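Local coordinates for protein tRNA(Ile2) 2-agmatinylcytidine synthetase TiaS (Archaeoglobus fulgidus, PDB 5XOB) that catalyses the ATP-dependent transfer of agmatine onto the wobble cytidine of an isoleucine tRNA, forming 2-agmatinylcytidine and switching codon specificity from AUG to AUA, at residues F287-F301 / V320-L333. Numbering follows the deposited sequence.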
loop_
_atom_site.group_PDB
_atom_site.type_symbol
_atom_site.label_atom_id
_atom_site.label_comp_id
_atom_site.label_asym_id
_atom_site.label_seq_id
_atom_site.Cartn_x
_atom_site.Cartn_y
_atom_site.Cartn_z
ATOM N N PHE A 287 -18.925 -0.543 -9.010
ATOM C CA PHE A 287 -19.554 0.563 -9.697
ATOM C C PHE A 287 -18.693 0.952 -10.884
ATOM O O PHE A 287 -17.699 0.286 -11.170
ATOM C CB PHE A 287 -19.794 1.742 -8.750
ATOM C CG PHE A 287 -18.549 2.333 -8.175
ATOM C CD1 PHE A 287 -17.919 3.394 -8.808
ATOM C CD2 PHE A 287 -18.028 1.861 -6.979
ATOM C CE1 PHE A 287 -16.775 3.958 -8.271
ATOM C CE2 PHE A 287 -16.888 2.422 -6.436
ATOM C CZ PHE A 287 -16.260 3.472 -7.083
ATOM N N GLU A 288 -19.097 2.005 -11.586
ATOM C CA GLU A 288 -18.421 2.439 -12.798
ATOM C C GLU A 288 -18.426 3.938 -12.898
ATOM O O GLU A 288 -19.304 4.611 -12.360
ATOM C CB GLU A 288 -19.107 1.889 -14.044
ATOM C CG GLU A 288 -18.509 0.610 -14.609
ATOM C CD GLU A 288 -19.095 0.242 -15.965
ATOM O OE1 GLU A 288 -19.581 1.153 -16.679
ATOM O OE2 GLU A 288 -19.070 -0.959 -16.320
ATOM N N ILE A 289 -17.452 4.439 -13.642
ATOM C CA ILE A 289 -17.240 5.860 -13.808
ATOM C C ILE A 289 -16.860 6.085 -15.271
ATOM O O ILE A 289 -16.280 5.193 -15.908
ATOM C CB ILE A 289 -16.117 6.356 -12.866
ATOM C CG1 ILE A 289 -14.821 5.560 -13.106
ATOM C CG2 ILE A 289 -16.544 6.221 -11.408
ATOM C CD1 ILE A 289 -13.624 6.033 -12.304
ATOM N N ASP A 290 -17.196 7.254 -15.811
ATOM C CA ASP A 290 -16.755 7.603 -17.160
ATOM C C ASP A 290 -15.503 8.457 -17.071
ATOM O O ASP A 290 -15.476 9.468 -16.359
ATOM C CB ASP A 290 -17.838 8.339 -17.959
ATOM C CG ASP A 290 -17.433 8.574 -19.421
ATOM O OD1 ASP A 290 -16.664 9.522 -19.688
ATOM O OD2 ASP A 290 -17.885 7.814 -20.303
ATOM N N THR A 291 -14.480 8.047 -17.818
ATOM C CA THR A 291 -13.188 8.718 -17.807
ATOM C C THR A 291 -12.651 8.964 -19.202
ATOM O O THR A 291 -13.093 8.355 -20.181
ATOM C CB THR A 291 -12.119 7.870 -17.101
ATOM O OG1 THR A 291 -11.689 6.815 -17.973
ATOM C CG2 THR A 291 -12.663 7.282 -15.806
ATOM N N LYS A 292 -11.666 9.853 -19.252
ATOM C CA LYS A 292 -10.804 10.072 -20.411
ATOM C C LYS A 292 -10.582 8.798 -21.252
ATOM O O LYS A 292 -10.607 8.841 -22.483
ATOM C CB LYS A 292 -9.479 10.648 -19.890
ATOM C CG LYS A 292 -8.273 10.555 -20.809
ATOM C CD LYS A 292 -7.015 10.942 -20.050
ATOM C CE LYS A 292 -5.777 10.728 -20.898
ATOM N NZ LYS A 292 -4.550 10.892 -20.081
ATOM N N PHE A 293 -10.392 7.670 -20.569
ATOM C CA PHE A 293 -10.155 6.376 -21.210
ATOM C C PHE A 293 -11.455 5.586 -21.419
ATOM O O PHE A 293 -11.417 4.404 -21.756
ATOM C CB PHE A 293 -9.187 5.536 -20.358
ATOM C CG PHE A 293 -8.037 6.322 -19.778
ATOM C CD1 PHE A 293 -6.920 6.602 -20.543
ATOM C CD2 PHE A 293 -8.075 6.779 -18.468
ATOM C CE1 PHE A 293 -5.861 7.322 -20.022
ATOM C CE2 PHE A 293 -7.018 7.506 -17.939
ATOM C CZ PHE A 293 -5.909 7.777 -18.719
ATOM N N GLY A 294 -12.598 6.236 -21.221
ATOM C CA GLY A 294 -13.892 5.588 -21.379
ATOM C C GLY A 294 -14.429 5.071 -20.061
ATOM O O GLY A 294 -14.224 5.687 -19.017
ATOM N N SER A 295 -15.115 3.933 -20.119
ATOM C CA SER A 295 -15.789 3.362 -18.958
ATOM C C SER A 295 -14.850 2.457 -18.163
ATOM O O SER A 295 -14.209 1.563 -18.726
ATOM C CB SER A 295 -17.022 2.573 -19.403
ATOM O OG SER A 295 -17.611 1.894 -18.308
ATOM N N VAL A 296 -14.788 2.688 -16.849
ATOM C CA VAL A 296 -13.868 1.961 -15.968
ATOM C C VAL A 296 -14.557 1.426 -14.707
ATOM O O VAL A 296 -15.288 2.146 -14.024
ATOM C CB VAL A 296 -12.668 2.845 -15.554
ATOM C CG1 VAL A 296 -11.632 2.016 -14.807
ATOM C CG2 VAL A 296 -12.033 3.502 -16.776
ATOM N N LYS A 297 -14.278 0.162 -14.398
ATOM C CA LYS A 297 -14.899 -0.535 -13.283
ATOM C C LYS A 297 -14.064 -0.268 -12.047
ATOM O O LYS A 297 -12.848 -0.426 -12.078
ATOM C CB LYS A 297 -14.952 -2.052 -13.531
ATOM C CG LYS A 297 -15.830 -2.501 -14.692
ATOM C CD LYS A 297 -15.105 -2.420 -16.035
ATOM C CE LYS A 297 -16.055 -2.118 -17.187
ATOM N NZ LYS A 297 -15.340 -1.642 -18.406
ATOM N N CYS A 298 -14.717 0.141 -10.967
ATOM C CA CYS A 298 -14.058 0.279 -9.676
ATOM C C CYS A 298 -14.685 -0.664 -8.676
ATOM O O CYS A 298 -15.866 -1.011 -8.795
ATOM C CB CYS A 298 -14.181 1.701 -9.179
ATOM S SG CYS A 298 -13.492 2.868 -10.355
ATOM N N ALA A 299 -13.891 -1.057 -7.683
ATOM C CA ALA A 299 -14.285 -2.098 -6.743
ATOM C C ALA A 299 -13.778 -1.846 -5.321
ATOM O O ALA A 299 -12.621 -1.478 -5.117
ATOM C CB ALA A 299 -13.786 -3.449 -7.236
ATOM N N ALA A 300 -14.672 -2.056 -4.354
ATOM C CA ALA A 300 -14.341 -2.116 -2.931
ATOM C C ALA A 300 -14.641 -3.527 -2.421
ATOM O O ALA A 300 -15.793 -3.851 -2.120
ATOM C CB ALA A 300 -15.157 -1.091 -2.158
ATOM N N PHE A 301 -13.606 -4.360 -2.325
ATOM C CA PHE A 301 -13.777 -5.769 -1.966
ATOM C C PHE A 301 -14.115 -5.913 -0.484
ATOM O O PHE A 301 -14.048 -4.945 0.272
ATOM C CB PHE A 301 -12.525 -6.582 -2.324
ATOM C CG PHE A 301 -12.228 -6.623 -3.803
ATOM C CD1 PHE A 301 -12.674 -7.681 -4.589
ATOM C CD2 PHE A 301 -11.503 -5.602 -4.410
ATOM C CE1 PHE A 301 -12.402 -7.719 -5.948
ATOM C CE2 PHE A 301 -11.230 -5.635 -5.766
ATOM C CZ PHE A 301 -11.679 -6.695 -6.537
ATOM N N VAL A 320 -15.525 12.103 -8.867
ATOM C CA VAL A 320 -14.743 11.303 -7.941
ATOM C C VAL A 320 -13.356 11.006 -8.520
ATOM O O VAL A 320 -13.178 10.908 -9.743
ATOM C CB VAL A 320 -15.500 9.993 -7.607
ATOM C CG1 VAL A 320 -15.047 8.833 -8.494
ATOM C CG2 VAL A 320 -15.350 9.646 -6.139
ATOM N N GLU A 321 -12.383 10.868 -7.628
ATOM C CA GLU A 321 -11.026 10.533 -8.016
ATOM C C GLU A 321 -10.641 9.253 -7.301
ATOM O O GLU A 321 -10.762 9.163 -6.082
ATOM C CB GLU A 321 -10.085 11.676 -7.650
ATOM C CG GLU A 321 -8.700 11.558 -8.258
ATOM C CD GLU A 321 -8.063 12.910 -8.508
ATOM O OE1 GLU A 321 -7.226 13.331 -7.678
ATOM O OE2 GLU A 321 -8.411 13.555 -9.525
ATOM N N VAL A 322 -10.186 8.260 -8.065
ATOM C CA VAL A 322 -9.947 6.919 -7.525
ATOM C C VAL A 322 -8.472 6.516 -7.525
ATOM O O VAL A 322 -7.699 6.912 -8.405
ATOM C CB VAL A 322 -10.776 5.835 -8.253
ATOM C CG1 VAL A 322 -12.256 6.069 -8.011
ATOM C CG2 VAL A 322 -10.478 5.794 -9.744
ATOM N N TYR A 323 -8.115 5.705 -6.529
ATOM C CA TYR A 323 -6.747 5.260 -6.310
ATOM C C TYR A 323 -6.703 3.746 -6.183
ATOM O O TYR A 323 -7.337 3.178 -5.286
ATOM C CB TYR A 323 -6.209 5.860 -5.010
ATOM C CG TYR A 323 -6.143 7.370 -4.981
ATOM C CD1 TYR A 323 -4.931 8.033 -5.136
ATOM C CD2 TYR A 323 -7.285 8.135 -4.773
ATOM C CE1 TYR A 323 -4.856 9.413 -5.099
ATOM C CE2 TYR A 323 -7.221 9.516 -4.734
ATOM C CZ TYR A 323 -6.004 10.150 -4.901
ATOM O OH TYR A 323 -5.932 11.523 -4.867
ATOM N N GLY A 324 -5.958 3.085 -7.064
ATOM C CA GLY A 324 -5.762 1.655 -6.913
ATOM C C GLY A 324 -5.163 0.928 -8.088
ATOM O O GLY A 324 -4.890 1.515 -9.128
ATOM N N SER A 325 -4.965 -0.371 -7.890
ATOM C CA SER A 325 -4.398 -1.257 -8.895
ATOM C C SER A 325 -5.483 -1.761 -9.816
ATOM O O SER A 325 -6.628 -1.909 -9.404
ATOM C CB SER A 325 -3.742 -2.459 -8.219
ATOM O OG SER A 325 -2.732 -2.042 -7.318
ATOM N N MET A 326 -5.107 -2.042 -11.059
ATOM C CA MET A 326 -6.001 -2.679 -12.016
ATOM C C MET A 326 -5.645 -4.155 -12.181
ATOM O O MET A 326 -4.566 -4.493 -12.670
ATOM C CB MET A 326 -5.927 -1.976 -13.368
ATOM C CG MET A 326 -6.735 -2.660 -14.465
ATOM S SD MET A 326 -7.706 -1.524 -15.468
ATOM C CE MET A 326 -8.881 -0.986 -14.241
ATOM N N LYS A 327 -6.560 -5.023 -11.751
ATOM C CA LYS A 327 -6.475 -6.461 -12.008
ATOM C C LYS A 327 -7.812 -6.887 -12.594
ATOM O O LYS A 327 -8.862 -6.492 -12.088
ATOM C CB LYS A 327 -6.212 -7.247 -10.721
ATOM C CG LYS A 327 -5.069 -6.727 -9.856
ATOM C CD LYS A 327 -5.121 -7.330 -8.456
ATOM C CE LYS A 327 -4.415 -6.459 -7.425
ATOM N NZ LYS A 327 -4.608 -6.998 -6.050
ATOM N N LYS A 328 -7.771 -7.675 -13.666
ATOM C CA LYS A 328 -8.985 -8.129 -14.350
ATOM C C LYS A 328 -9.848 -6.941 -14.788
ATOM O O LYS A 328 -11.070 -6.983 -14.694
ATOM C CB LYS A 328 -9.774 -9.098 -13.456
ATOM C CG LYS A 328 -8.981 -10.346 -13.072
ATOM C CD LYS A 328 -9.080 -10.668 -11.585
ATOM C CE LYS A 328 -8.051 -11.712 -11.157
ATOM N NZ LYS A 328 -7.460 -11.395 -9.823
ATOM N N ASP A 329 -9.184 -5.878 -15.243
ATOM C CA ASP A 329 -9.830 -4.701 -15.835
ATOM C C ASP A 329 -10.676 -3.848 -14.874
ATOM O O ASP A 329 -11.386 -2.937 -15.315
ATOM C CB ASP A 329 -10.652 -5.106 -17.066
ATOM C CG ASP A 329 -9.845 -5.918 -18.068
ATOM O OD1 ASP A 329 -9.027 -5.322 -18.807
ATOM O OD2 ASP A 329 -10.025 -7.155 -18.107
ATOM N N THR A 330 -10.563 -4.104 -13.567
ATOM C CA THR A 330 -11.266 -3.300 -12.549
ATOM C C THR A 330 -10.298 -2.785 -11.470
ATOM O O THR A 330 -9.361 -3.485 -11.081
ATOM C CB THR A 330 -12.471 -4.053 -11.912
ATOM O OG1 THR A 330 -12.367 -4.039 -10.482
ATOM C CG2 THR A 330 -12.563 -5.504 -12.395
ATOM N N ILE A 331 -10.536 -1.558 -11.001
ATOM C CA ILE A 331 -9.646 -0.882 -10.040
ATOM C C ILE A 331 -9.943 -1.300 -8.604
ATOM O O ILE A 331 -11.037 -1.050 -8.109
ATOM C CB ILE A 331 -9.791 0.664 -10.094
ATOM C CG1 ILE A 331 -9.399 1.224 -11.471
ATOM C CG2 ILE A 331 -8.951 1.340 -9.009
ATOM C CD1 ILE A 331 -7.906 1.340 -11.717
ATOM N N ASN A 332 -8.959 -1.907 -7.937
ATOM C CA ASN A 332 -9.045 -2.173 -6.497
ATOM C C ASN A 332 -8.806 -0.911 -5.708
ATOM O O ASN A 332 -7.666 -0.508 -5.517
ATOM C CB ASN A 332 -7.999 -3.186 -6.052
ATOM C CG ASN A 332 -8.192 -4.540 -6.684
ATOM O OD1 ASN A 332 -8.634 -4.649 -7.832
ATOM N ND2 ASN A 332 -7.860 -5.590 -5.939
ATOM N N LEU A 333 -9.878 -0.306 -5.224
ATOM C CA LEU A 333 -9.778 0.932 -4.473
ATOM C C LEU A 333 -8.989 0.794 -3.180
ATOM O O LEU A 333 -9.281 -0.063 -2.341
ATOM C CB LEU A 333 -11.169 1.460 -4.136
ATOM C CG LEU A 333 -11.985 1.967 -5.322
ATOM C CD1 LEU A 333 -13.369 2.360 -4.843
ATOM C CD2 LEU A 333 -11.306 3.143 -6.011
#
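Two phenylalanine rings frame the seam between residues 287-301 and 320-333, where the OB-fold barrel closes. Phe287 meets Leu333 at the rim of its ring, where Leu333 CD1 lies near the ring plane, 3.8 Å from Phe287 CZ, while Cys298 CB of the partner strand lies over one face and Ile289 CG2 sits in plane at the edge. Its chi1 of 62° sets CG between the backbone N and carbonyl carbon, turning the ring inward, where Ile311 of helix 307-313 also packs against it. Phe301 meets the Asn332 amide differently: the amide crosses it obliquely, the two planes 45° apart, and Phe301 CE2 comes 3.4 Å from Asn332 CG. With an alanine at Phe301, the Asn332 amide would probably lose its aromatic neighbour and turn more freely, and His284 would lose its edge-to-face partner.

Barrel closure in this family illustrates how a parallel pairing can join otherwise antiparallel strands, and here strand 294-300 runs beside strand 330-333 with axes 33° apart. Lys297 O and Ala299 O accept from Ile331 N and Leu333 N, and Ala299 N returns a more bent bond to Ile331 O, the alternation expected of parallel strands. Cys298 and Ile331 turn to the apolar interior, which Ile289 and Val322 extend by meeting tip to tip, Ile289 CD1 to Val322 CG2, at 4.1 Å. On the other face of the sheet, Ala299 CB lies 3.6 Å from Thr330 OG1. Residues 287-301 and most of 320-333 lie in the OB nucleic-acid-binding region, so this closure shapes the module that probably contacts tRNA. Val296 CG1 stands 4.1 Å from both Ile331 CG1 and Met326 CE.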